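Local coordinates for putative gdp-fucose protein o-fucosyltransferase 1 (PDB 3ZY2) that belongs to the GDP-fucose protein O-fucosyltransferase family of GT-B fold proteins and binds guanosine-5'-diphosphate, at residues A[8-13]-A[166-171]; A[93-98]-A[135-140]; A[326-331]-A[352-357]. One frame throughout, in Å; residues are numbered along the deposited sequence.

Contact 1. Residues A[8-13]-A[166-171]; sequences NGYIVF and YPVLAF
Val-12 meets two residues of the 166-171 segment with a single methyl: its CG1 lies 3.6 Å from Val-168 CG1 and 3.7 Å from Ala-170 CB. That branch is placed between the backbone N and the carbonyl carbon (chi1 61°), which turns it across the gap to the partner strand. On the same face Tyr-10 touches Val-168 through its CB rather than its ring. The ring turns its edge to Pro-167 O, and its hydroxyl bonds to the backbone N of Asp-6.

The opposite face carries Ile-11, Leu-169, Phe-13 and Phe-171. Ile-11 divides its two branches between two partners: CG1 crosses Leu-169 obliquely, 4.1 Å from CD2, while CG2 comes to the edge of the Phe-171 ring, 3.8 Å from CE1. Phe-13 and Phe-171 touch at their CB atoms; the ring of Phe-13 leads off to Phe-27 and Val-30 of helix 20-37.

Beneath these contacts the backbones form an unbroken parallel ladder. Tyr-10 N donates to Pro-167 O at 2.7 Å and Leu-169 N to Tyr-10 O at 2.8 Å, and the series continues from Val-12 N to Leu-169 O and from Phe-171 N to Val-12 O. The strand axes diverge by 16°. With strand 40-42 flanking 10-13, strand 95-98 flanking 168-171, and helices 20-37 and 77-88 packed against opposite faces, this is the interior of an all-parallel, Rossmann-like sheet, as expected of a GT-B fold.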
loop_
_atom_site.group_PDB
_atom_site.type_symbol
_atom_site.label_atom_id
_atom_site.label_comp_id
_atom_site.label_asym_id
_atom_site.label_seq_id
_atom_site.Cartn_x
_atom_site.Cartn_y
_atom_site.Cartn_z
ATOM N N ASN A 8 -16.608 16.814 -15.202
ATOM C CA ASN A 8 -15.770 15.617 -15.075
ATOM C C ASN A 8 -15.413 15.273 -13.633
ATOM O O ASN A 8 -14.960 14.172 -13.349
ATOM C CB ASN A 8 -14.472 15.759 -15.874
ATOM C CG ASN A 8 -14.687 15.714 -17.382
ATOM O OD1 ASN A 8 -13.735 15.869 -18.148
ATOM N ND2 ASN A 8 -15.933 15.500 -17.819
ATOM N N GLY A 9 -15.595 16.227 -12.729
ATOM C CA GLY A 9 -15.330 15.965 -11.322
ATOM C C GLY A 9 -13.958 16.413 -10.857
ATOM O O GLY A 9 -13.238 17.143 -11.571
ATOM N N TYR A 10 -13.614 15.961 -9.656
ATOM C CA TYR A 10 -12.438 16.448 -8.916
ATOM C C TYR A 10 -11.571 15.330 -8.371
ATOM O O TYR A 10 -12.022 14.196 -8.177
ATOM C CB TYR A 10 -12.879 17.335 -7.736
ATOM C CG TYR A 10 -13.605 18.555 -8.210
ATOM C CD1 TYR A 10 -14.980 18.501 -8.511
ATOM C CD2 TYR A 10 -12.930 19.760 -8.410
ATOM C CE1 TYR A 10 -15.647 19.619 -8.982
ATOM C CE2 TYR A 10 -13.597 20.873 -8.882
ATOM C CZ TYR A 10 -14.950 20.795 -9.164
ATOM O OH TYR A 10 -15.571 21.926 -9.626
ATOM N N ILE A 11 -10.314 15.674 -8.109
ATOM C CA ILE A 11 -9.405 14.832 -7.345
ATOM C C ILE A 11 -8.926 15.641 -6.156
ATOM O O ILE A 11 -8.529 16.792 -6.329
ATOM C CB ILE A 11 -8.182 14.395 -8.189
ATOM C CG1 ILE A 11 -8.592 13.416 -9.282
ATOM C CG2 ILE A 11 -7.081 13.770 -7.319
ATOM C CD1 ILE A 11 -7.596 13.383 -10.434
ATOM N N VAL A 12 -8.945 15.036 -4.977
ATOM C CA VAL A 12 -8.385 15.663 -3.762
ATOM C C VAL A 12 -7.520 14.624 -3.074
ATOM O O VAL A 12 -7.831 13.421 -3.114
ATOM C CB VAL A 12 -9.491 16.241 -2.821
ATOM C CG1 VAL A 12 -10.454 15.153 -2.314
ATOM C CG2 VAL A 12 -8.857 17.021 -1.657
ATOM N N PHE A 13 -6.406 15.059 -2.495
ATOM C CA PHE A 13 -5.474 14.105 -1.880
ATOM C C PHE A 13 -4.692 14.741 -0.759
ATOM O O PHE A 13 -4.572 15.983 -0.687
ATOM C CB PHE A 13 -4.502 13.503 -2.929
ATOM C CG PHE A 13 -3.350 14.415 -3.280
ATOM C CD1 PHE A 13 -3.548 15.526 -4.094
ATOM C CD2 PHE A 13 -2.071 14.155 -2.758
ATOM C CE1 PHE A 13 -2.477 16.388 -4.391
ATOM C CE2 PHE A 13 -0.989 15.021 -3.044
ATOM C CZ PHE A 13 -1.206 16.125 -3.861
ATOM N N TYR A 166 -19.283 9.428 -8.881
ATOM C CA TYR A 166 -17.976 9.732 -8.259
ATOM C C TYR A 166 -17.472 11.125 -8.641
ATOM O O TYR A 166 -16.502 11.267 -9.406
ATOM C CB TYR A 166 -16.926 8.673 -8.614
ATOM C CG TYR A 166 -17.346 7.280 -8.247
ATOM C CD1 TYR A 166 -17.233 6.831 -6.934
ATOM C CD2 TYR A 166 -17.871 6.413 -9.208
ATOM C CE1 TYR A 166 -17.636 5.558 -6.576
ATOM C CE2 TYR A 166 -18.268 5.132 -8.866
ATOM C CZ TYR A 166 -18.141 4.705 -7.551
ATOM O OH TYR A 166 -18.550 3.437 -7.218
ATOM N N PRO A 167 -18.125 12.168 -8.102
ATOM C CA PRO A 167 -17.744 13.532 -8.442
ATOM C C PRO A 167 -16.353 13.886 -7.917
ATOM O O PRO A 167 -15.688 14.762 -8.482
ATOM C CB PRO A 167 -18.812 14.385 -7.748
ATOM C CG PRO A 167 -19.423 13.503 -6.720
ATOM C CD PRO A 167 -19.339 12.126 -7.262
ATOM N N VAL A 168 -15.942 13.220 -6.841
ATOM C CA VAL A 168 -14.656 13.515 -6.198
ATOM C C VAL A 168 -13.909 12.220 -5.905
ATOM O O VAL A 168 -14.390 11.379 -5.151
ATOM C CB VAL A 168 -14.811 14.334 -4.880
ATOM C CG1 VAL A 168 -13.412 14.549 -4.229
ATOM C CG2 VAL A 168 -15.506 15.678 -5.125
ATOM N N LEU A 169 -12.719 12.053 -6.481
ATOM C CA LEU A 169 -11.855 10.952 -6.101
ATOM C C LEU A 169 -10.970 11.469 -4.983
ATOM O O LEU A 169 -10.263 12.458 -5.173
ATOM C CB LEU A 169 -10.983 10.495 -7.283
ATOM C CG LEU A 169 -11.446 9.563 -8.408
ATOM C CD1 LEU A 169 -12.973 9.419 -8.577
ATOM C CD2 LEU A 169 -10.795 9.927 -9.721
ATOM N N ALA A 170 -11.006 10.823 -3.824
ATOM C CA ALA A 170 -10.250 11.276 -2.657
ATOM C C ALA A 170 -9.225 10.248 -2.225
ATOM O O ALA A 170 -9.577 9.129 -1.900
ATOM C CB ALA A 170 -11.196 11.600 -1.506
ATOM N N PHE A 171 -7.952 10.638 -2.212
ATOM C CA PHE A 171 -6.838 9.728 -1.925
ATOM C C PHE A 171 -6.103 10.137 -0.638
ATOM O O PHE A 171 -5.606 11.268 -0.533
ATOM C CB PHE A 171 -5.829 9.764 -3.079
ATOM C CG PHE A 171 -6.386 9.395 -4.428
ATOM C CD1 PHE A 171 -6.953 10.370 -5.268
ATOM C CD2 PHE A 171 -6.274 8.086 -4.913
ATOM C CE1 PHE A 171 -7.425 10.040 -6.523
ATOM C CE2 PHE A 171 -6.744 7.762 -6.166
ATOM C CZ PHE A 171 -7.338 8.712 -6.971
#

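Contact 2. Residues A[93-98]-A[135-140]; sequences KRKAFC and GDEYFG
Glu-137 sets its CB over the centre of the Phe-97 ring, while its carboxylate reaches into the interface with a second subunit. CB stands 3.7 Å from the Phe-97 ring centroid and only 14° off the normal, a CH-pi contact centred on the face. The two side chains run side by side in the same direction, and the bend at chi2 (-79°) carries the carboxylate off the ring, where it crosses the aliphatic part of Lys-95. There OE2 meets Lys-95 CD at 3.5 Å, but NZ remains 4.5 Å from OE2, beyond a salt bridge. Both charges have partners elsewhere: OE1 pairs with Arg-237 and Lys-95 NZ with Asp-232, both of the second subunit, and OE2 accepts a hydrogen bond from Tyr-166 OH of the same chain.

The backbones are parallel strands in register, Ala-96 beside Asp-136 and Phe-97 beside Glu-137. Strand 135-138 is outermost, so this pairing forms one edge, within this chain, of the six-stranded parallel sheet, consistent with a Rossmann-like domain. Glu-137 N donates to Ala-96 O at 2.8 Å and Cys-98 N to Glu-137 O.

On the face opposite Phe-97, Cys-98 SG lies at the edge of the Tyr-138 ring, 3.6 Å from CD1; this sulfur is also disulfide-bonded to Cys-114. Nearby, Asp-136 OD1 touches Ala-96 CB at 3.4 Å while OD2 accepts from Cys-114 N. Beyond the strand end, Phe-139 N donates to Cys-98 O at 3.2 Å, and the ring of Phe-139 packs on the same peptide, CE2 lying 3.3 Å from Cys-98 C.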
loop_
_atom_site.group_PDB
_atom_site.type_symbol
_atom_site.label_atom_id
_atom_site.label_comp_id
_atom_site.label_asym_id
_atom_site.label_seq_id
_atom_site.Cartn_x
_atom_site.Cartn_y
_atom_site.Cartn_z
ATOM N N LYS A 93 -21.389 10.869 0.395
ATOM C CA LYS A 93 -20.721 10.255 -0.751
ATOM C C LYS A 93 -19.211 10.408 -0.687
ATOM O O LYS A 93 -18.513 10.260 -1.697
ATOM C CB LYS A 93 -21.296 10.727 -2.096
ATOM C CG LYS A 93 -21.008 12.163 -2.488
ATOM C CD LYS A 93 -21.711 12.554 -3.807
ATOM C CE LYS A 93 -23.240 12.425 -3.714
ATOM N NZ LYS A 93 -23.990 13.293 -4.681
ATOM N N ARG A 94 -18.723 10.691 0.517
ATOM C CA ARG A 94 -17.283 10.844 0.740
ATOM C C ARG A 94 -16.630 9.478 0.929
ATOM O O ARG A 94 -16.534 8.954 2.046
ATOM C CB ARG A 94 -17.008 11.802 1.897
ATOM C CG ARG A 94 -17.561 13.200 1.579
ATOM C CD ARG A 94 -17.267 14.251 2.609
ATOM N NE ARG A 94 -17.925 15.494 2.197
ATOM C CZ ARG A 94 -17.997 16.599 2.931
ATOM N NH1 ARG A 94 -17.461 16.644 4.146
ATOM N NH2 ARG A 94 -18.618 17.666 2.445
ATOM N N LYS A 95 -16.196 8.918 -0.200
ATOM C CA LYS A 95 -15.487 7.640 -0.234
ATOM C C LYS A 95 -13.972 7.834 -0.302
ATOM O O LYS A 95 -13.472 8.762 -0.962
ATOM C CB LYS A 95 -15.994 6.791 -1.408
ATOM C CG LYS A 95 -17.493 6.391 -1.317
ATOM C CD LYS A 95 -17.733 5.077 -2.039
ATOM C CE LYS A 95 -19.052 4.409 -1.657
ATOM N NZ LYS A 95 -20.228 5.151 -2.194
ATOM N N ALA A 96 -13.246 6.982 0.419
ATOM C CA ALA A 96 -11.791 6.972 0.357
ATOM C C ALA A 96 -11.350 6.027 -0.748
ATOM O O ALA A 96 -11.919 4.938 -0.916
ATOM C CB ALA A 96 -11.213 6.527 1.677
ATOM N N PHE A 97 -10.332 6.445 -1.486
ATOM C CA PHE A 97 -9.788 5.662 -2.585
ATOM C C PHE A 97 -8.425 5.151 -2.200
ATOM O O PHE A 97 -7.575 5.911 -1.726
ATOM C CB PHE A 97 -9.696 6.495 -3.868
ATOM C CG PHE A 97 -11.009 6.691 -4.557
ATOM C CD1 PHE A 97 -12.031 7.416 -3.939
ATOM C CD2 PHE A 97 -11.249 6.119 -5.813
ATOM C CE1 PHE A 97 -13.254 7.598 -4.564
ATOM C CE2 PHE A 97 -12.484 6.315 -6.449
ATOM C CZ PHE A 97 -13.480 7.044 -5.820
ATOM N N CYS A 98 -8.213 3.853 -2.412
ATOM C CA CYS A 98 -6.902 3.261 -2.190
ATOM C C CYS A 98 -6.664 2.069 -3.124
ATOM O O CYS A 98 -7.570 1.645 -3.837
ATOM C CB CYS A 98 -6.737 2.869 -0.723
ATOM S SG CYS A 98 -7.833 1.553 -0.229
ATOM N N GLY A 135 -17.002 5.031 3.291
ATOM C CA GLY A 135 -16.860 3.821 2.468
ATOM C C GLY A 135 -15.578 3.888 1.663
ATOM O O GLY A 135 -14.914 4.928 1.634
ATOM N N ASP A 136 -15.254 2.783 0.995
ATOM C CA ASP A 136 -14.008 2.648 0.255
ATOM C C ASP A 136 -14.223 2.289 -1.211
ATOM O O ASP A 136 -15.203 1.614 -1.558
ATOM C CB ASP A 136 -13.079 1.647 0.956
ATOM C CG ASP A 136 -12.500 2.196 2.261
ATOM O OD1 ASP A 136 -12.394 3.432 2.430
ATOM O OD2 ASP A 136 -12.122 1.382 3.119
ATOM N N GLU A 137 -13.331 2.804 -2.061
ATOM C CA GLU A 137 -13.224 2.406 -3.472
ATOM C C GLU A 137 -11.786 1.994 -3.774
ATOM O O GLU A 137 -10.845 2.645 -3.326
ATOM C CB GLU A 137 -13.666 3.528 -4.425
ATOM C CG GLU A 137 -15.154 3.890 -4.348
ATOM C CD GLU A 137 -16.087 2.931 -5.103
ATOM O OE1 GLU A 137 -15.616 2.160 -5.976
ATOM O OE2 GLU A 137 -17.315 2.978 -4.835
ATOM N N TYR A 138 -11.624 0.900 -4.512
ATOM C CA TYR A 138 -10.303 0.352 -4.840
ATOM C C TYR A 138 -9.997 0.510 -6.316
ATOM O O TYR A 138 -10.908 0.454 -7.140
ATOM C CB TYR A 138 -10.231 -1.124 -4.428
ATOM C CG TYR A 138 -10.689 -1.322 -3.008
ATOM C CD1 TYR A 138 -9.930 -0.849 -1.939
ATOM C CD2 TYR A 138 -11.884 -1.970 -2.728
ATOM C CE1 TYR A 138 -10.371 -0.997 -0.627
ATOM C CE2 TYR A 138 -12.323 -2.142 -1.424
ATOM C CZ TYR A 138 -11.558 -1.657 -0.377
ATOM O OH TYR A 138 -12.023 -1.835 0.910
ATOM N N PHE A 139 -8.726 0.742 -6.645
ATOM C CA PHE A 139 -8.324 0.952 -8.040
ATOM C C PHE A 139 -7.141 0.083 -8.479
ATOM O O PHE A 139 -6.691 0.170 -9.629
ATOM C CB PHE A 139 -8.040 2.443 -8.322
ATOM C CG PHE A 139 -6.954 3.028 -7.468
ATOM C CD1 PHE A 139 -5.612 2.850 -7.799
ATOM C CD2 PHE A 139 -7.270 3.774 -6.331
ATOM C CE1 PHE A 139 -4.599 3.390 -7.000
ATOM C CE2 PHE A 139 -6.264 4.322 -5.525
ATOM C CZ PHE A 139 -4.929 4.136 -5.859
ATOM N N GLY A 140 -6.659 -0.760 -7.567
ATOM C CA GLY A 140 -5.558 -1.680 -7.851
ATOM C C GLY A 140 -5.810 -2.671 -8.975
ATOM O O GLY A 140 -4.865 -3.183 -9.571
#

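Contact 3. Residues A[326-331]-A[352-357]; sequences DLFVGN and RPSAFF
Phe-328 and Ala-355 share the shortest of the bonds between these segments, Ala-355 N to Phe-328 O at 2.8 Å. Gly-330 N then gives its hydrogen to Ala-355 O at 2.9 Å, and Phe-357 N to Gly-330 O at 3.0 Å. At the opening end Phe-328 N reaches Pro-353 O only weakly (3.4 Å), but that carbonyl also accepts from Arg-344 NH2, and NE of the same arginine makes a weak hydrogen bond with Ser-354 OG.

The other polar side chains are satisfied by residues outside the two segments: Asp-326 OD1 accepts from Phe-213 N and forms a salt bridge with Lys-211, while Asn-331 accepts from Val-333 N through OD1 and donates to Cys-260 O through ND2.

Three aromatic rings pack beside the ladder. With CG1 anti to the backbone N (chi1 -170°), Val-329 points that methyl at the Phe-357 ring, where it stands 3.8 Å above the centre, 3° off the normal. On the other face Phe-328 turns a ring edge to Ser-354 OG, 3.9 Å from CD2, and a ring face to Gly-330 N; Phe-356 CD1 lies 3.6 Å from Gly-330 C.

Strand 327-330, helix 335-346 and strand 354-356 make a beta-alpha-beta crossover at the margin of the second parallel sheet, and the turn after Asn-331 leads to Ser-334, Thr-335 and Phe-336 of the GDP pocket.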
loop_
_atom_site.group_PDB
_atom_site.type_symbol
_atom_site.label_atom_id
_atom_site.label_comp_id
_atom_site.label_asym_id
_atom_site.label_seq_id
_atom_site.Cartn_x
_atom_site.Cartn_y
_atom_site.Cartn_z
ATOM N N ASP A 326 23.531 32.096 -8.892
ATOM C CA ASP A 326 24.319 31.947 -10.117
ATOM C C ASP A 326 24.774 30.516 -10.291
ATOM O O ASP A 326 24.812 30.032 -11.422
ATOM C CB ASP A 326 25.468 32.945 -10.112
ATOM C CG ASP A 326 24.966 34.386 -10.056
ATOM O OD1 ASP A 326 24.646 34.881 -8.937
ATOM O OD2 ASP A 326 24.849 35.031 -11.140
ATOM N N LEU A 327 25.094 29.836 -9.199
ATOM C CA LEU A 327 25.424 28.401 -9.204
ATOM C C LEU A 327 24.855 27.785 -7.932
ATOM O O LEU A 327 24.989 28.370 -6.864
ATOM C CB LEU A 327 26.936 28.165 -9.240
ATOM C CG LEU A 327 27.354 26.684 -9.159
ATOM C CD1 LEU A 327 26.909 25.930 -10.425
ATOM C CD2 LEU A 327 28.852 26.540 -8.950
ATOM N N PHE A 328 24.193 26.639 -8.062
ATOM C CA PHE A 328 23.659 25.872 -6.942
ATOM C C PHE A 328 24.488 24.605 -6.795
ATOM O O PHE A 328 24.727 23.921 -7.785
ATOM C CB PHE A 328 22.213 25.484 -7.224
ATOM C CG PHE A 328 21.642 24.442 -6.266
ATOM C CD1 PHE A 328 21.629 24.650 -4.884
ATOM C CD2 PHE A 328 21.092 23.271 -6.765
ATOM C CE1 PHE A 328 21.078 23.684 -4.047
ATOM C CE2 PHE A 328 20.550 22.307 -5.903
ATOM C CZ PHE A 328 20.529 22.525 -4.541
ATOM N N VAL A 329 24.950 24.337 -5.571
ATOM C CA VAL A 329 25.559 23.021 -5.239
ATOM C C VAL A 329 24.654 22.343 -4.224
ATOM O O VAL A 329 24.499 22.831 -3.097
ATOM C CB VAL A 329 27.004 23.120 -4.689
ATOM C CG1 VAL A 329 27.644 21.711 -4.617
ATOM C CG2 VAL A 329 27.860 24.030 -5.558
ATOM N N GLY A 330 24.037 21.235 -4.628
ATOM C CA GLY A 330 23.099 20.542 -3.753
ATOM C C GLY A 330 23.569 19.209 -3.235
ATOM O O GLY A 330 24.718 18.805 -3.488
ATOM N N ASN A 331 22.651 18.554 -2.533
ATOM C CA ASN A 331 22.833 17.191 -2.068
ATOM C C ASN A 331 22.012 16.296 -2.971
ATOM O O ASN A 331 20.789 16.426 -3.047
ATOM C CB ASN A 331 22.361 17.078 -0.627
ATOM C CG ASN A 331 22.626 15.725 -0.065
ATOM O OD1 ASN A 331 22.089 14.737 -0.566
ATOM N ND2 ASN A 331 23.493 15.645 0.941
ATOM N N ARG A 352 19.541 26.796 -15.573
ATOM C CA ARG A 352 20.554 27.485 -14.803
ATOM C C ARG A 352 21.455 26.415 -14.186
ATOM O O ARG A 352 20.960 25.351 -13.782
ATOM C CB ARG A 352 19.874 28.321 -13.724
ATOM C CG ARG A 352 19.093 29.524 -14.223
ATOM C CD ARG A 352 18.424 30.334 -13.048
ATOM N NE ARG A 352 17.735 31.516 -13.571
ATOM C CZ ARG A 352 16.956 32.353 -12.886
ATOM N NH1 ARG A 352 16.710 32.171 -11.597
ATOM N NH2 ARG A 352 16.391 33.386 -13.521
ATOM N N PRO A 353 22.763 26.677 -14.097
ATOM C CA PRO A 353 23.668 25.595 -13.706
ATOM C C PRO A 353 23.589 25.117 -12.266
ATOM O O PRO A 353 23.421 25.914 -11.330
ATOM C CB PRO A 353 25.053 26.167 -13.974
ATOM C CG PRO A 353 24.883 27.615 -13.874
ATOM C CD PRO A 353 23.493 27.917 -14.414
ATOM N N SER A 354 23.739 23.809 -12.110
ATOM C CA SER A 354 23.764 23.181 -10.814
ATOM C C SER A 354 24.870 22.132 -10.757
ATOM O O SER A 354 25.357 21.648 -11.802
ATOM C CB SER A 354 22.423 22.512 -10.501
ATOM O OG SER A 354 21.344 23.450 -10.613
ATOM N N ALA A 355 25.260 21.812 -9.532
ATOM C CA ALA A 355 26.236 20.763 -9.249
ATOM C C ALA A 355 25.809 20.123 -7.948
ATOM O O ALA A 355 24.914 20.626 -7.277
ATOM C CB ALA A 355 27.640 21.349 -9.107
ATOM N N PHE A 356 26.464 19.022 -7.588
ATOM C CA PHE A 356 26.167 18.314 -6.354
ATOM C C PHE A 356 27.460 17.937 -5.664
ATOM O O PHE A 356 28.462 17.630 -6.318
ATOM C CB PHE A 356 25.368 17.050 -6.637
ATOM C CG PHE A 356 24.020 17.312 -7.223
ATOM C CD1 PHE A 356 22.946 17.599 -6.399
ATOM C CD2 PHE A 356 23.832 17.281 -8.616
ATOM C CE1 PHE A 356 21.686 17.847 -6.922
ATOM C CE2 PHE A 356 22.575 17.532 -9.148
ATOM C CZ PHE A 356 21.501 17.821 -8.290
ATOM N N PHE A 357 27.435 17.954 -4.337
ATOM C CA PHE A 357 28.594 17.485 -3.570
ATOM C C PHE A 357 28.942 16.052 -3.945
ATOM O O PHE A 357 28.078 15.203 -4.105
ATOM C CB PHE A 357 28.353 17.607 -2.069
ATOM C CG PHE A 357 28.293 19.024 -1.580
ATOM C CD1 PHE A 357 29.447 19.799 -1.536
ATOM C CD2 PHE A 357 27.075 19.582 -1.194
ATOM C CE1 PHE A 357 29.404 21.106 -1.101
ATOM C CE2 PHE A 357 27.018 20.898 -0.747
ATOM C CZ PHE A 357 28.185 21.666 -0.712
#

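Contacts 1 and 2 belong to one six-stranded parallel sheet. Their centres are 10 Å apart, and strands 168-171 and 95-98 are neighbours, joined by the backbone bond from Phe-97 N to Ala-170 O. Contact 2 lies between the two segments of contact 1 in sequence but beside them in the sheet. Contact 3 follows later in the chain, in a separate five-stranded parallel sheet on the opposite side of the chain's centre, about 38 and 42 Å from contacts 1 and 2 between centres. Two such sheets fit the paired Rossmann-like domains of a GT-B fold, and the GDP pocket takes residues from the loop and helix after strand 10-13 and from the half that holds contact 3.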